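Local structure of putative cytochrome P450 120 (2VE3) at residues R279-Q282 and E283-L287; D363-R366 and F367-D370; L184-L188 and P189-F193. The protein is a heme-iron cytochrome P450, crystallised here with retinoic acid, that probably acts as a monooxygenase inserting oxygen into organic substrates. One frame throughout, in Å; residues are numbered along the deposited sequence.

Contact 1. Residues R279-Q282 and E283-L287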
ATOM      1  N   ARG A 279     -25.162  -7.308   4.656  1.00 22.07           N
ATOM      2  CA  ARG A 279     -25.336  -7.546   3.228  1.00 23.28           C
ATOM      3  C   ARG A 279     -24.213  -8.403   2.654  1.00 23.70           C
ATOM      4  O   ARG A 279     -24.449  -9.206   1.749  1.00 24.11           O
ATOM      5  CB  ARG A 279     -25.437  -6.236   2.451  1.00 23.44           C
ATOM      6  CG  ARG A 279     -26.641  -5.354   2.807  1.00 23.61           C
ATOM      7  CD  ARG A 279     -26.840  -4.252   1.768  1.00 23.15           C
ATOM      8  NE  ARG A 279     -26.932  -4.802   0.412  1.00 24.18           N
ATOM      9  CZ  ARG A 279     -26.761  -4.108  -0.713  1.00 24.63           C
ATOM     10  NH1 ARG A 279     -26.465  -2.809  -0.668  1.00 21.42           N
ATOM     11  NH2 ARG A 279     -26.881  -4.724  -1.895  1.00 24.89           N
ATOM     12  N   VAL A 280     -22.999  -8.215   3.168  1.00 24.17           N
ATOM     13  CA  VAL A 280     -21.851  -9.071   2.827  1.00 25.05           C
ATOM     14  C   VAL A 280     -22.131 -10.508   3.279  1.00 25.64           C
ATOM     15  O   VAL A 280     -21.879 -11.468   2.541  1.00 25.65           O
ATOM     16  CB  VAL A 280     -20.515  -8.553   3.458  1.00 24.68           C
ATOM     17  CG1 VAL A 280     -19.381  -9.565   3.273  1.00 24.65           C
ATOM     18  CG2 VAL A 280     -20.117  -7.223   2.872  1.00 24.32           C
ATOM     19  N   ARG A 281     -22.660 -10.632   4.494  1.00 26.37           N
ATOM     20  CA  ARG A 281     -22.968 -11.913   5.097  1.00 27.43           C
ATOM     21  C   ARG A 281     -24.085 -12.624   4.335  1.00 28.32           C
ATOM     22  O   ARG A 281     -24.029 -13.827   4.141  1.00 27.82           O
ATOM     23  CB  ARG A 281     -23.339 -11.738   6.573  1.00 27.18           C
ATOM     24  CG  ARG A 281     -23.394 -13.053   7.367  1.00 27.27           C
ATOM     25  CD  ARG A 281     -23.489 -12.820   8.884  1.00 27.42           C
ATOM     26  NE  ARG A 281     -22.219 -12.366   9.463  1.00 25.73           N
ATOM     27  CZ  ARG A 281     -22.068 -11.292  10.241  1.00 25.44           C
ATOM     28  NH1 ARG A 281     -23.105 -10.524  10.575  1.00 23.49           N
ATOM     29  NH2 ARG A 281     -20.867 -10.993  10.710  1.00 25.05           N
ATOM     30  N   GLN A 282     -25.094 -11.860   3.923  1.00 30.08           N
ATOM     31  CA  GLN A 282     -26.217 -12.363   3.142  1.00 32.03           C
ATOM     32  C   GLN A 282     -25.713 -12.913   1.808  1.00 32.70           C
ATOM     33  O   GLN A 282     -26.240 -13.903   1.290  1.00 33.11           O
ATOM     34  CB  GLN A 282     -27.250 -11.247   2.923  1.00 31.73           C
ATOM     35  CG  GLN A 282     -28.448 -11.647   2.047  1.00 33.41           C
ATOM     36  CD  GLN A 282     -29.405 -10.492   1.703  1.00 33.73           C
ATOM     37  OE1 GLN A 282     -30.633 -10.649   1.772  1.00 35.27           O
ATOM     38  NE2 GLN A 282     -28.847  -9.339   1.318  1.00 36.58           N
ATOM     39  N   GLU A 283     -24.681 -12.266   1.264  1.00 33.71           N
ATOM     40  CA  GLU A 283     -24.070 -12.685   0.013  1.00 34.04           C
ATOM     41  C   GLU A 283     -23.359 -14.021   0.163  1.00 35.27           C
ATOM     42  O   GLU A 283     -23.523 -14.905  -0.679  1.00 35.07           O
ATOM     43  CB  GLU A 283     -23.109 -11.614  -0.513  1.00 34.04           C
ATOM     44  CG  GLU A 283     -22.399 -11.998  -1.794  1.00 32.77           C
ATOM     45  CD  GLU A 283     -21.491 -10.904  -2.310  1.00 32.86           C
ATOM     46  OE1 GLU A 283     -20.500 -10.548  -1.616  1.00 30.63           O
ATOM     47  OE2 GLU A 283     -21.780 -10.408  -3.414  1.00 27.76           O
ATOM     48  N   GLN A 284     -22.580 -14.170   1.234  1.00 36.88           N
ATOM     49  CA  GLN A 284     -21.818 -15.407   1.459  1.00 38.50           C
ATOM     50  C   GLN A 284     -22.702 -16.549   1.963  1.00 40.09           C
ATOM     51  O   GLN A 284     -22.224 -17.682   2.125  1.00 40.82           O
ATOM     52  CB  GLN A 284     -20.616 -15.180   2.390  1.00 38.25           C
ATOM     53  CG  GLN A 284     -20.946 -14.431   3.654  1.00 37.85           C
ATOM     54  CD  GLN A 284     -19.786 -14.307   4.622  1.00 37.57           C
ATOM     55  OE1 GLN A 284     -18.700 -13.830   4.287  1.00 36.03           O
ATOM     56  NE2 GLN A 284     -20.024 -14.726   5.841  1.00 37.40           N
ATOM     57  N   ASN A 285     -23.980 -16.248   2.205  1.00 41.49           N
ATOM     58  CA  ASN A 285     -24.960 -17.238   2.661  1.00 43.05           C
ATOM     59  C   ASN A 285     -25.733 -17.846   1.500  1.00 44.15           C
ATOM     60  O   ASN A 285     -26.138 -19.010   1.558  1.00 44.47           O
ATOM     61  CB  ASN A 285     -25.938 -16.634   3.677  1.00 42.65           C
ATOM     62  CG  ASN A 285     -25.333 -16.475   5.070  1.00 42.87           C
ATOM     63  OD1 ASN A 285     -25.981 -15.947   5.971  1.00 43.59           O
ATOM     64  ND2 ASN A 285     -24.097 -16.922   5.251  1.00 42.40           N
ATOM     65  N   LYS A 286     -25.945 -17.045   0.457  1.00 45.50           N
ATOM     66  CA  LYS A 286     -26.534 -17.525  -0.793  1.00 47.08           C
ATOM     67  C   LYS A 286     -25.546 -18.412  -1.566  1.00 47.90           C
ATOM     68  O   LYS A 286     -25.860 -18.919  -2.649  1.00 48.28           O
ATOM     69  CB  LYS A 286     -26.997 -16.348  -1.660  1.00 46.94           C
ATOM     70  CG  LYS A 286     -28.159 -15.552  -1.070  1.00 47.59           C
ATOM     71  CD  LYS A 286     -28.728 -14.556  -2.084  1.00 47.71           C
ATOM     72  CE  LYS A 286     -29.293 -13.308  -1.402  1.00 49.24           C
ATOM     73  NZ  LYS A 286     -30.275 -13.607  -0.306  1.00 50.28           N
ATOM     74  N   LEU A 287     -24.346 -18.576  -1.011  1.00 48.66           N
ATOM     75  CA  LEU A 287     -23.365 -19.519  -1.532  1.00 49.45           C
ATOM     76  C   LEU A 287     -23.414 -20.748  -0.648  1.00 50.15           C
ATOM     77  O   LEU A 287     -24.497 -21.241  -0.320  1.00 50.51           O
ATOM     78  CB  LEU A 287     -21.950 -18.918  -1.507  1.00 49.47           C
ATOM     79  CG  LEU A 287     -21.626 -17.654  -2.309  1.00 49.11           C
ATOM     80  CD1 LEU A 287     -20.203 -17.205  -2.013  1.00 49.00           C
ATOM     81  CD2 LEU A 287     -21.820 -17.876  -3.802  1.00 48.78           C
TER
HETATM   82  O   HOH W   1     -19.754 -11.954   0.589  1.00 17.67           O
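Val280 and Glu283 meet on the inward side of the helix that carries both residues, and the packing there is close. Val280 O accepts the backbone N-H of Gln284 at 3.1 Å from its N, with an N-H...O angle of 153°. The same oxygen takes a proton from a water molecule at 2.9 Å, and that water also donates to Glu283 OE1, 2.7 Å away. The carbonyl of the buried Val280 is thus gripped by two donors, one of them water, while Glu283 CB rests 3.3 Å from Val280 O. The carboxylate is carried well clear of its own backbone by an extended chain whose CG lies opposite the backbone N (chi1 178°). There OE2 accepts from Tyr303 N and OE1 from Leu304 N, in the first turn of helix 302-314. By position in the P450 fold, helix 274-285 is the J helix and 302-314 the K helix, so this face is where the end of J is tied to the start of K. Val280 itself lies against Tyr303, Leu304 and Ile409, and the guanidinium of Arg281 is held by Asp413 and Ile409 O. Looser packing marks the outward side, where Gln282 and Lys286 are exposed and run side by side, pointing the same way. Here Lys286 NZ comes 3.6 Å from both Gln282 CG and Gln282 OE1, loose distances for an ammonium group. Gln282 O accepts Lys286 N at 3.3 Å and, weakly, Asn285 N at 3.4 Å.

Contact 2. Residues D363-R366 and F367-D370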
ATOM      1  N   ASP A 363     -19.941   4.588   1.243  1.00 19.37           N
ATOM      2  CA  ASP A 363     -21.061   4.100   0.426  1.00 20.28           C
ATOM      3  C   ASP A 363     -20.631   3.189  -0.740  1.00 19.82           C
ATOM      4  O   ASP A 363     -20.252   3.671  -1.792  1.00 19.93           O
ATOM      5  CB  ASP A 363     -21.874   5.297  -0.095  1.00 20.16           C
ATOM      6  CG  ASP A 363     -23.001   4.889  -1.032  1.00 22.49           C
ATOM      7  OD1 ASP A 363     -23.564   3.760  -0.896  1.00 22.47           O
ATOM      8  OD2 ASP A 363     -23.316   5.721  -1.916  1.00 25.07           O
ATOM      9  N   PRO A 364     -20.644   1.868  -0.527  1.00 19.73           N
ATOM     10  CA  PRO A 364     -20.405   0.845  -1.540  1.00 20.35           C
ATOM     11  C   PRO A 364     -21.218   0.978  -2.857  1.00 20.77           C
ATOM     12  O   PRO A 364     -20.731   0.566  -3.915  1.00 20.39           O
ATOM     13  CB  PRO A 364     -20.766  -0.434  -0.802  1.00 20.12           C
ATOM     14  CG  PRO A 364     -20.366  -0.140   0.603  1.00 19.96           C
ATOM     15  CD  PRO A 364     -20.832   1.267   0.799  1.00 20.12           C
ATOM     16  N   GLU A 365     -22.423   1.549  -2.776  1.00 21.51           N
ATOM     17  CA  GLU A 365     -23.310   1.743  -3.930  1.00 22.19           C
ATOM     18  C   GLU A 365     -22.739   2.661  -5.009  1.00 22.53           C
ATOM     19  O   GLU A 365     -23.341   2.804  -6.053  1.00 23.45           O
ATOM     20  CB  GLU A 365     -24.688   2.285  -3.500  1.00 22.02           C
ATOM     21  CG  GLU A 365     -25.412   1.456  -2.455  1.00 22.55           C
ATOM     22  CD  GLU A 365     -25.775   0.071  -2.947  1.00 23.95           C
ATOM     23  OE1 GLU A 365     -26.378  -0.042  -4.033  1.00 26.29           O
ATOM     24  OE2 GLU A 365     -25.463  -0.909  -2.250  1.00 23.30           O
ATOM     25  N   ARG A 366     -21.599   3.304  -4.750  1.00 23.13           N
ATOM     26  CA  ARG A 366     -20.925   4.100  -5.771  1.00 23.11           C
ATOM     27  C   ARG A 366     -20.351   3.180  -6.847  1.00 23.87           C
ATOM     28  O   ARG A 366     -20.192   3.586  -7.998  1.00 24.14           O
ATOM     29  CB  ARG A 366     -19.793   4.956  -5.173  1.00 23.18           C
ATOM     30  CG  ARG A 366     -20.150   5.869  -4.006  1.00 21.81           C
ATOM     31  CD  ARG A 366     -18.856   6.498  -3.432  1.00 22.70           C
ATOM     32  NE  ARG A 366     -19.022   7.178  -2.144  1.00 20.17           N
ATOM     33  CZ  ARG A 366     -19.429   8.436  -1.988  1.00 21.00           C
ATOM     34  NH1 ARG A 366     -19.759   9.169  -3.040  1.00 20.74           N
ATOM     35  NH2 ARG A 366     -19.535   8.962  -0.772  1.00 20.53           N
ATOM     36  N   PHE A 367     -20.039   1.944  -6.467  1.00 24.44           N
ATOM     37  CA  PHE A 367     -19.388   0.993  -7.375  1.00 25.84           C
ATOM     38  C   PHE A 367     -20.354  -0.057  -7.964  1.00 26.95           C
ATOM     39  O   PHE A 367     -19.940  -0.943  -8.729  1.00 27.31           O
ATOM     40  CB  PHE A 367     -18.144   0.374  -6.700  1.00 24.98           C
ATOM     41  CG  PHE A 367     -17.109   1.405  -6.332  1.00 24.93           C
ATOM     42  CD1 PHE A 367     -16.159   1.814  -7.269  1.00 24.26           C
ATOM     43  CD2 PHE A 367     -17.140   2.027  -5.087  1.00 24.08           C
ATOM     44  CE1 PHE A 367     -15.240   2.792  -6.965  1.00 23.50           C
ATOM     45  CE2 PHE A 367     -16.224   3.007  -4.774  1.00 23.97           C
ATOM     46  CZ  PHE A 367     -15.266   3.393  -5.727  1.00 23.06           C
ATOM     47  N   THR A 368     -21.629   0.068  -7.592  1.00 28.49           N
ATOM     48  CA  THR A 368     -22.746  -0.687  -8.180  1.00 30.32           C
ATOM     49  C   THR A 368     -22.834  -0.276  -9.635  1.00 31.64           C
ATOM     50  O   THR A 368     -22.753   0.917  -9.915  1.00 32.19           O
ATOM     51  CB  THR A 368     -24.094  -0.324  -7.472  1.00 29.97           C
ATOM     52  OG1 THR A 368     -24.098  -0.849  -6.145  1.00 30.61           O
ATOM     53  CG2 THR A 368     -25.322  -0.875  -8.216  1.00 30.00           C
ATOM     54  N   PRO A 369     -22.993  -1.254 -10.561  1.00 33.16           N
ATOM     55  CA  PRO A 369     -23.147  -1.106 -12.008  1.00 34.12           C
ATOM     56  C   PRO A 369     -23.438   0.296 -12.604  1.00 35.04           C
ATOM     57  O   PRO A 369     -22.701   0.730 -13.502  1.00 35.34           O
ATOM     58  CB  PRO A 369     -24.272  -2.097 -12.301  1.00 34.39           C
ATOM     59  CG  PRO A 369     -24.013  -3.233 -11.274  1.00 33.48           C
ATOM     60  CD  PRO A 369     -23.065  -2.687 -10.222  1.00 33.30           C
ATOM     61  N   ASP A 370     -24.474   0.993 -12.136  1.00 35.89           N
ATOM     62  CA  ASP A 370     -24.777   2.328 -12.687  1.00 37.00           C
ATOM     63  C   ASP A 370     -24.464   3.490 -11.750  1.00 37.22           C
ATOM     64  O   ASP A 370     -24.856   4.637 -12.023  1.00 37.33           O
ATOM     65  CB  ASP A 370     -26.240   2.423 -13.118  1.00 37.59           C
ATOM     66  CG  ASP A 370     -26.521   1.653 -14.375  1.00 38.97           C
ATOM     67  OD1 ASP A 370     -26.426   2.265 -15.469  1.00 39.76           O
ATOM     68  OD2 ASP A 370     -26.834   0.441 -14.264  1.00 40.79           O
TER
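The ring of Phe367 has Pro364 O at its edge, near the ring plane, and Arg366 C set obliquely to it, 3.7 Å from Phe367 CG. The ring of His381 meets it with the planes about 60° apart. This is the Pro-Glu-Arg-Phe segment of the P450 fold, in the loop before helix 394-411, and its core is a short 3-10 turn. Evidence for the turn is the three-residue bond from Phe367 N to Pro364 O, 3.0 Å long and nearly straight at 164°; the N lies above the carbonyl plane rather than on a lone pair. The other flat group, the carboxylate of Asp363, is met from above its plane by Glu365 N, 3.1 Å from OD1, which makes an Asx turn at the start of the 3-10 segment. Arg366 extends away from the turn: its NE forms a salt bridge with Glu310, its terminal nitrogens reach the carbonyls of Pro357, Asp358 and Lys361, and with Arg313 close by this matches the Glu-Arg-Arg triad of P450s. Glu365 and Thr368 lie alongside each other, both side chains pointing the same way. A bend at chi2 (-64°) curls the Glu365 chain back and places OE1 3.2 Å from Thr368 OG1, although OE2 pairs with Arg279 and OG1 bonds to Gln306 OE1. Thr368 CB also sits 3.5 Å from Glu365 O.

Contact 3. Residues L184-L188 and P189-F193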
ATOM      1  N   LEU A 184      13.241  12.078   8.560  1.00 22.51           N
ATOM      2  CA  LEU A 184      14.419  12.906   8.292  1.00 22.89           C
ATOM      3  C   LEU A 184      15.624  11.991   8.077  1.00 22.35           C
ATOM      4  O   LEU A 184      15.974  11.242   8.987  1.00 22.09           O
ATOM      5  CB  LEU A 184      14.729  13.850   9.468  1.00 23.12           C
ATOM      6  CG  LEU A 184      13.823  15.011   9.876  1.00 24.33           C
ATOM      7  CD1 LEU A 184      14.580  15.909  10.890  1.00 25.66           C
ATOM      8  CD2 LEU A 184      13.322  15.830   8.685  1.00 23.99           C
ATOM      9  N   PRO A 185      16.269  12.071   6.891  1.00 22.46           N
ATOM     10  CA  PRO A 185      17.363  11.152   6.560  1.00 22.71           C
ATOM     11  C   PRO A 185      18.672  11.497   7.303  1.00 22.91           C
ATOM     12  O   PRO A 185      19.718  11.696   6.682  1.00 23.03           O
ATOM     13  CB  PRO A 185      17.508  11.305   5.041  1.00 22.18           C
ATOM     14  CG  PRO A 185      17.028  12.704   4.753  1.00 22.52           C
ATOM     15  CD  PRO A 185      16.027  13.064   5.818  1.00 21.75           C
ATOM     16  N   ILE A 186      18.598  11.543   8.632  1.00 23.55           N
ATOM     17  CA  ILE A 186      19.765  11.803   9.476  1.00 23.97           C
ATOM     18  C   ILE A 186      20.361  10.497  10.006  1.00 24.17           C
ATOM     19  O   ILE A 186      19.737   9.790  10.798  1.00 23.94           O
ATOM     20  CB  ILE A 186      19.460  12.811  10.586  1.00 24.09           C
ATOM     21  CG1 ILE A 186      19.308  14.203   9.965  1.00 25.63           C
ATOM     22  CG2 ILE A 186      20.595  12.857  11.617  1.00 25.18           C
ATOM     23  CD1 ILE A 186      18.852  15.277  10.940  1.00 26.08           C
ATOM     24  N   PRO A 187      21.578  10.174   9.540  1.00 24.59           N
ATOM     25  CA  PRO A 187      22.271   8.910   9.768  1.00 24.76           C
ATOM     26  C   PRO A 187      22.972   8.838  11.125  1.00 25.15           C
ATOM     27  O   PRO A 187      24.201   8.715  11.190  1.00 25.17           O
ATOM     28  CB  PRO A 187      23.302   8.852   8.621  1.00 25.00           C
ATOM     29  CG  PRO A 187      23.220  10.165   7.907  1.00 24.15           C
ATOM     30  CD  PRO A 187      22.368  11.089   8.698  1.00 24.34           C
ATOM     31  N   LEU A 188      22.182   8.904  12.194  1.00 24.79           N
ATOM     32  CA  LEU A 188      22.681   8.733  13.551  1.00 24.76           C
ATOM     33  C   LEU A 188      21.868   7.607  14.170  1.00 24.81           C
ATOM     34  O   LEU A 188      20.711   7.424  13.788  1.00 24.44           O
ATOM     35  CB  LEU A 188      22.467  10.029  14.341  1.00 24.77           C
ATOM     36  CG  LEU A 188      23.415  11.191  14.043  1.00 24.99           C
ATOM     37  CD1 LEU A 188      22.855  12.528  14.540  1.00 23.71           C
ATOM     38  CD2 LEU A 188      24.777  10.901  14.660  1.00 25.04           C
ATOM     39  N   PRO A 189      22.453   6.852  15.129  1.00 25.09           N
ATOM     40  CA  PRO A 189      21.692   5.774  15.798  1.00 25.24           C
ATOM     41  C   PRO A 189      20.499   6.223  16.667  1.00 25.64           C
ATOM     42  O   PRO A 189      19.655   5.395  17.033  1.00 26.29           O
ATOM     43  CB  PRO A 189      22.746   5.042  16.651  1.00 25.52           C
ATOM     44  CG  PRO A 189      23.974   5.872  16.638  1.00 24.68           C
ATOM     45  CD  PRO A 189      23.842   6.969  15.621  1.00 25.08           C
ATOM     46  N   ASN A 190      20.412   7.506  16.994  1.00 25.85           N
ATOM     47  CA  ASN A 190      19.291   7.996  17.804  1.00 26.33           C
ATOM     48  C   ASN A 190      18.162   8.700  17.010  1.00 25.86           C
ATOM     49  O   ASN A 190      17.476   9.593  17.532  1.00 26.37           O
ATOM     50  CB  ASN A 190      19.809   8.872  18.963  1.00 26.93           C
ATOM     51  CG  ASN A 190      20.888   9.842  18.523  1.00 29.22           C
ATOM     52  OD1 ASN A 190      21.913   9.445  17.951  1.00 30.79           O
ATOM     53  ND2 ASN A 190      20.665  11.124  18.784  1.00 32.46           N
ATOM     54  N   THR A 191      17.986   8.299  15.750  1.00 24.95           N
ATOM     55  CA  THR A 191      16.910   8.806  14.901  1.00 23.57           C
ATOM     56  C   THR A 191      16.106   7.617  14.386  1.00 22.27           C
ATOM     57  O   THR A 191      16.594   6.494  14.382  1.00 21.89           O
ATOM     58  CB  THR A 191      17.445   9.628  13.682  1.00 24.28           C
ATOM     59  OG1 THR A 191      18.323   8.817  12.888  1.00 24.57           O
ATOM     60  CG2 THR A 191      18.196  10.884  14.134  1.00 24.28           C
ATOM     61  N   LEU A 192      14.872   7.860  13.961  1.00 20.70           N
ATOM     62  CA  LEU A 192      14.062   6.804  13.372  1.00 19.56           C
ATOM     63  C   LEU A 192      14.776   6.260  12.126  1.00 18.82           C
ATOM     64  O   LEU A 192      14.817   5.049  11.908  1.00 18.71           O
ATOM     65  CB  LEU A 192      12.661   7.324  13.038  1.00 19.26           C
ATOM     66  CG  LEU A 192      11.825   7.788  14.243  1.00 18.64           C
ATOM     67  CD1 LEU A 192      10.545   8.422  13.773  1.00 19.15           C
ATOM     68  CD2 LEU A 192      11.536   6.666  15.237  1.00 17.57           C
ATOM     69  N   PHE A 193      15.369   7.168  11.354  1.00 17.82           N
ATOM     70  CA  PHE A 193      16.115   6.830  10.142  1.00 18.01           C
ATOM     71  C   PHE A 193      17.322   5.923  10.356  1.00 17.62           C
ATOM     72  O   PHE A 193      17.463   4.928   9.654  1.00 18.15           O
ATOM     73  CB  PHE A 193      16.553   8.084   9.391  1.00 17.92           C
ATOM     74  CG  PHE A 193      17.298   7.787   8.113  1.00 18.65           C
ATOM     75  CD1 PHE A 193      16.639   7.205   7.029  1.00 17.46           C
ATOM     76  CD2 PHE A 193      18.647   8.080   7.997  1.00 16.18           C
ATOM     77  CE1 PHE A 193      17.325   6.916   5.841  1.00 19.10           C
ATOM     78  CE2 PHE A 193      19.338   7.813   6.812  1.00 19.58           C
ATOM     79  CZ  PHE A 193      18.677   7.226   5.726  1.00 19.11           C
TER
HETATM   80  O   HOH W   2      15.017  10.239  11.362  1.00 19.93           O
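Phe193 turns back against Pro185 where the connection between helix 170-181 and helix 192-215 ends, the F-G loop of the P450 fold as judged from helix order. CB, the first atom of the side chain, is 3.2 Å from Leu184 O. With CG set opposite the backbone N (chi1 -179°), the ring is laid against the backbone of Pro185 to Pro187. CG and CD1 both lie close to Pro185 CA, CG at 3.7 Å. That CA stands over one face, 3.7 Å from the ring centroid and only 15° off the normal, a CH-pi contact displaced toward the rim. Along one border of the ring, CD2 has Ile186 O 3.5 Å away, in the ring plane, and Pro187 N also lies at that edge. Farther out, CE2 lies 3.8 Å from Pro185 C, and the tip atom CZ meets Pro185 CB. The backbone over the ring is curled: Pro185 and Pro187 each centre an inverse gamma turn. Ser83, Ile86 and Leu87 of helix 82-88 add to the packing around the buried ring.

Thr191, the N-cap of helix 192-215, makes a further contact. Its OG1 accepts from Gly194 N in the first turn, and it is also close to two carbonyls, Ile186 O at 2.7 Å and Leu188 O at 2.9 Å. Chi1 of 58° puts OG1 between the backbone N and the carbonyl carbon, where the cap and both carbonyls can be reached at once. The type I turn from Leu188 to Thr191 brings the hydroxyl back to this place. A water bridges the two segments, donating to Leu184 O at 2.7 Å and accepting the N-H of Phe193.

Along the chain contact 3 comes first, then contact 1, then contact 2. The last two are neighbours: their centres lie 17 Å apart and they touch directly through the salt bridge of Arg279 NH1 and Glu365 OE2, 2.7 Å long. Both also pack on helix 302-314, which lies against the end of helix 274-285 and against the loop preceding helix 394-411. Contact 3 lies across the chain's centre from them, with centres about 49 Å from contact 1 and 45 Å from contact 2. Contacts 1 and 2 thus belong to the structural framework on one side of the P450 fold, whereas contact 3 shapes a surface loop on the other, its Phe193 side chain about 12 Å from retinoic acid.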